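Local coordinates for protein lysyl oxidase (Pichia pastoris, PDB 1W7C) that probably oxidises primary amines, lysyl side chains among them, to aldehydes with a copper ion and a protein-derived topaquinone cofactor, at residues E31-D34 with L35-T39; A598-N601 with L602-T605. All blocks are in the same frame, centred on the assembly; numbering follows the deposited sequence.

Interaction 1 of 2, residues E31-D34 with L35-T39; sequences EVLD and LLHST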
loop_
_atom_site.group_PDB
_atom_site.type_symbol
_atom_site.label_atom_id
_atom_site.label_comp_id
_atom_site.label_asym_id
_atom_site.label_seq_id
_atom_site.Cartn_x
_atom_site.Cartn_y
_atom_site.Cartn_z
ATOM N N GLU A 31 22.691 23.073 -32.843
ATOM C CA GLU A 31 23.510 22.495 -33.918
ATOM C C GLU A 31 22.676 21.560 -34.798
ATOM O O GLU A 31 22.796 21.565 -36.038
ATOM C CB GLU A 31 24.692 21.716 -33.326
ATOM C CG GLU A 31 25.844 22.581 -32.878
ATOM C CD GLU A 31 27.160 21.822 -32.839
ATOM O OE1 GLU A 31 27.170 20.656 -32.399
ATOM O OE2 GLU A 31 28.176 22.389 -33.270
ATOM N N VAL A 32 21.833 20.750 -34.170
ATOM C CA VAL A 32 21.018 19.811 -34.922
ATOM C C VAL A 32 19.970 20.564 -35.750
ATOM O O VAL A 32 19.757 20.269 -36.928
ATOM C CB VAL A 32 20.358 18.763 -33.993
ATOM C CG1 VAL A 32 19.366 17.910 -34.741
ATOM C CG2 VAL A 32 21.413 17.896 -33.344
ATOM N N LEU A 33 19.310 21.538 -35.137
ATOM C CA LEU A 33 18.269 22.283 -35.846
ATOM C C LEU A 33 18.886 23.019 -37.037
ATOM O O LEU A 33 18.319 23.067 -38.129
ATOM C CB LEU A 33 17.582 23.253 -34.872
ATOM C CG LEU A 33 16.347 24.015 -35.343
ATOM C CD1 LEU A 33 15.236 23.111 -35.731
ATOM C CD2 LEU A 33 15.888 24.937 -34.246
ATOM N N ASP A 34 20.074 23.574 -36.827
ATOM C CA ASP A 34 20.795 24.297 -37.881
ATOM C C ASP A 34 21.102 23.353 -39.049
ATOM O O ASP A 34 20.952 23.720 -40.223
ATOM C CB ASP A 34 22.098 24.912 -37.348
ATOM C CG ASP A 34 21.882 26.135 -36.453
ATOM O OD1 ASP A 34 20.759 26.704 -36.356
ATOM O OD2 ASP A 34 22.832 26.612 -35.802
ATOM N N LEU A 35 21.524 22.130 -38.731
ATOM C CA LEU A 35 21.879 21.155 -39.774
ATOM C C LEU A 35 20.645 20.694 -40.529
ATOM O O LEU A 35 20.691 20.522 -41.747
ATOM C CB LEU A 35 22.630 19.968 -39.181
ATOM C CG LEU A 35 23.175 18.935 -40.175
ATOM C CD1 LEU A 35 24.098 19.580 -41.190
ATOM C CD2 LEU A 35 23.878 17.806 -39.427
ATOM N N LEU A 36 19.536 20.531 -39.823
ATOM C CA LEU A 36 18.284 20.180 -40.473
ATOM C C LEU A 36 17.882 21.306 -41.436
ATOM O O LEU A 36 17.471 21.022 -42.564
ATOM C CB LEU A 36 17.183 19.895 -39.443
ATOM C CG LEU A 36 17.359 18.612 -38.648
ATOM C CD1 LEU A 36 16.337 18.569 -37.558
ATOM C CD2 LEU A 36 17.206 17.368 -39.518
ATOM N N HIS A 37 18.036 22.555 -41.002
ATOM C CA HIS A 37 17.656 23.700 -41.836
ATOM C C HIS A 37 18.531 23.820 -43.093
ATOM O O HIS A 37 18.068 24.333 -44.124
ATOM C CB HIS A 37 17.707 25.013 -41.041
ATOM C CG HIS A 37 16.416 25.392 -40.393
ATOM N ND1 HIS A 37 15.445 26.121 -41.048
ATOM C CD2 HIS A 37 15.921 25.128 -39.157
ATOM C CE1 HIS A 37 14.424 26.319 -40.233
ATOM N NE2 HIS A 37 14.692 25.735 -39.076
ATOM N N SER A 38 19.790 23.388 -43.009
ATOM C CA SER A 38 20.694 23.482 -44.156
ATOM C C SER A 38 20.545 22.272 -45.095
ATOM O O SER A 38 20.906 22.330 -46.252
ATOM C CB SER A 38 22.145 23.692 -43.703
ATOM O OG SER A 38 22.676 22.541 -43.098
ATOM N N THR A 39 19.961 21.191 -44.596
ATOM C CA THR A 39 19.835 19.948 -45.353
ATOM C C THR A 39 18.498 19.842 -46.102
ATOM O O THR A 39 18.437 19.307 -47.210
ATOM C CB THR A 39 19.989 18.761 -44.370
ATOM O OG1 THR A 39 21.291 18.820 -43.753
ATOM C CG2 THR A 39 19.953 17.430 -45.129
#

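Interaction 2 of 2, residues A598-N601 with L602-T605; sequences ARSN and LFLT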
loop_
_atom_site.group_PDB
_atom_site.type_symbol
_atom_site.label_atom_id
_atom_site.label_comp_id
_atom_site.label_asym_id
_atom_site.label_seq_id
_atom_site.Cartn_x
_atom_site.Cartn_y
_atom_site.Cartn_z
ATOM N N ALA A 598 -0.627 -3.742 -21.937
ATOM C CA ALA A 598 -1.506 -3.352 -20.822
ATOM C C ALA A 598 -2.512 -4.428 -20.398
ATOM O O ALA A 598 -3.362 -4.181 -19.578
ATOM C CB ALA A 598 -2.203 -2.057 -21.146
ATOM N N ARG A 599 -2.328 -5.643 -20.904
ATOM C CA ARG A 599 -3.290 -6.724 -20.793
ATOM C C ARG A 599 -2.996 -7.771 -19.713
ATOM O O ARG A 599 -3.866 -8.606 -19.456
ATOM C CB ARG A 599 -3.410 -7.448 -22.133
ATOM C CG ARG A 599 -2.097 -8.029 -22.673
ATOM C CD ARG A 599 -2.239 -8.570 -24.069
ATOM N NE ARG A 599 -0.933 -8.915 -24.662
ATOM C CZ ARG A 599 -0.331 -10.070 -24.492
ATOM N NH1 ARG A 599 -0.889 -11.051 -23.809
ATOM N NH2 ARG A 599 0.828 -10.271 -25.078
ATOM N N SER A 600 -1.810 -7.683 -19.096
ATOM C CA SER A 600 -1.411 -8.562 -18.002
ATOM C C SER A 600 -0.715 -7.703 -16.979
ATOM O O SER A 600 -0.401 -6.555 -17.243
ATOM C CB SER A 600 -0.465 -9.659 -18.502
ATOM O OG SER A 600 -1.142 -10.388 -19.522
ATOM N N ASN A 601 -0.441 -8.251 -15.799
ATOM C CA ASN A 601 0.256 -7.462 -14.780
ATOM C C ASN A 601 1.724 -7.141 -15.098
ATOM O O ASN A 601 2.219 -6.077 -14.757
ATOM C CB ASN A 601 0.179 -8.130 -13.406
ATOM C CG ASN A 601 -1.210 -8.218 -12.842
ATOM O OD1 ASN A 601 -1.636 -9.313 -12.425
ATOM N ND2 ASN A 601 -1.905 -7.111 -12.772
ATOM N N LEU A 602 2.414 -8.111 -15.715
ATOM C CA LEU A 602 3.820 -7.940 -16.024
ATOM C C LEU A 602 4.256 -8.905 -17.127
ATOM O O LEU A 602 3.633 -9.948 -17.378
ATOM C CB LEU A 602 4.711 -7.996 -14.820
ATOM C CG LEU A 602 5.478 -9.075 -14.131
ATOM C CD1 LEU A 602 6.409 -9.863 -14.950
ATOM C CD2 LEU A 602 6.320 -8.376 -13.049
ATOM N N PHE A 603 5.322 -8.502 -17.814
ATOM C CA PHE A 603 5.934 -9.317 -18.841
ATOM C C PHE A 603 7.428 -9.369 -18.606
ATOM O O PHE A 603 8.038 -8.402 -18.162
ATOM C CB PHE A 603 5.710 -8.704 -20.226
ATOM C CG PHE A 603 4.278 -8.773 -20.706
ATOM C CD1 PHE A 603 3.377 -7.758 -20.385
ATOM C CD2 PHE A 603 3.832 -9.835 -21.425
ATOM C CE1 PHE A 603 2.055 -7.855 -20.801
ATOM C CE2 PHE A 603 2.529 -9.919 -21.859
ATOM C CZ PHE A 603 1.619 -8.941 -21.523
ATOM N N LEU A 604 8.017 -10.527 -18.893
ATOM C CA LEU A 604 9.489 -10.701 -18.847
ATOM C C LEU A 604 10.009 -10.939 -20.239
ATOM O O LEU A 604 9.478 -11.824 -20.944
ATOM C CB LEU A 604 9.804 -11.924 -17.979
ATOM C CG LEU A 604 9.331 -11.824 -16.526
ATOM C CD1 LEU A 604 9.541 -13.155 -15.816
ATOM C CD2 LEU A 604 10.021 -10.736 -15.749
ATOM N N THR A 605 10.995 -10.161 -20.678
ATOM C CA THR A 605 11.578 -10.349 -21.989
ATOM C C THR A 605 13.085 -10.361 -21.936
ATOM O O THR A 605 13.710 -9.893 -20.970
ATOM C CB THR A 605 11.142 -9.264 -22.972
ATOM O OG1 THR A 605 11.685 -8.000 -22.543
ATOM C CG2 THR A 605 9.600 -9.145 -23.060
#

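Interaction 1 of 2, residues E31-D34 with L35-T39
Leu33 O is met twice by His37. The backbone N of His37 donates a hydrogen bond of 2.9 Å to Leu33 O, and the ring atom His37 CD2 lies 3.3 Å from the same oxygen. The oxygen sits at the ring edge, in its plane. This is ordinary alpha-helical i to i+4 geometry, in the last turns of helix 26-39, which packs on an antiparallel sheet in the N2 region. The same step links Leu36 N to Val32 O at 2.9 Å.

Side chains follow this spacing. Leu33 CG stands anti to its backbone N (chi1 -173°) and comes alongside the imidazole, 4.0 Å from His37 CD2. Val32 and Leu36 also lie side by side, with Val32 CG1 4.2 Å from Leu36 CD1. Leu36 CG rests on Val32 O as well, at 3.4 Å. Val32, Leu33 and Leu36 are buried. They pack against strand 53-61, where Val55 and Ile58 receive them. Asp34 is exposed, and its OD1 turns back along the helix to bond Gln30 NE2. Near the helix end Thr39 OG1 donates to Leu35 O at 2.7 Å, and this donor stands 34° out of the carbonyl plane.

Interaction 2 of 2, residues A598-N601 with L602-T605
Arg599 crosses Phe603 at about a right angle, touching it from CG and from NE outward. From CB the chain sets out with CG between the backbone N and the carbonyl carbon (chi1 58°), and then runs extended to NE. This brings CG to the edge of the Phe603 ring, in the ring plane, with Arg599 CG 4.0 Å from Phe603 CZ. Arg599 NE, the first guanidinium atom, is 4.0 Å from Phe603 CZ. The contact tightens at the central carbon. Phe603 CZ lies over the centre of one guanidinium face, 3.7 Å above its plane. The end of the ring thus meets the flat of the guanidinium, and the two planes are 65° apart. Arg599 NH1 is 4.0 Å from Phe603 CZ. At the tip Arg599 NH2 comes within 3.7 Å of Phe603 CE2. NH2 also donates to Asn631 OD1 and Phe542 O, and the ring of Phe542 makes a cation-pi contact with Arg599.

The chain turns from loop into strand here. Asn601 and Leu602 both face Ile545, a classic beta bulge. Strand 602-606 also pairs antiparallel with strand 642-654 in the enzyme domain.

Ser600 adds a second contact to the same end of the ring. Ser600 CB is 3.7 Å from Phe603 CZ and 3.9 Å from Phe603 CE1. Ser600 OG approaches the ring obliquely. The hydroxyl is buried, and a hydrogen bond to Asn543 O fixes its rotation, with Ser600 OG left 3.7 Å from Phe603 CZ.

Overall arrangement
Interaction 1 lies in the N2 region and interaction 2 in the enzyme domain; they do not touch. Their centres are about 40 Å apart, and their nearest atoms about 30 Å. The centre of interaction 1 is about 32 Å from that of the chain, away from the copper and calcium sites. A sugar (NAG) of an attached glycan is about 10 Å from the side chain of His37. Interaction 2 lies deeper, its centre about 16 Å from the chain centre. The Phe603 side chain is about 7 Å from that of the calcium ligand Phe633 and about 10 Å from the bound calcium ion. Strand 642-654, the neighbour of 602-606, also carries the copper ligand His654.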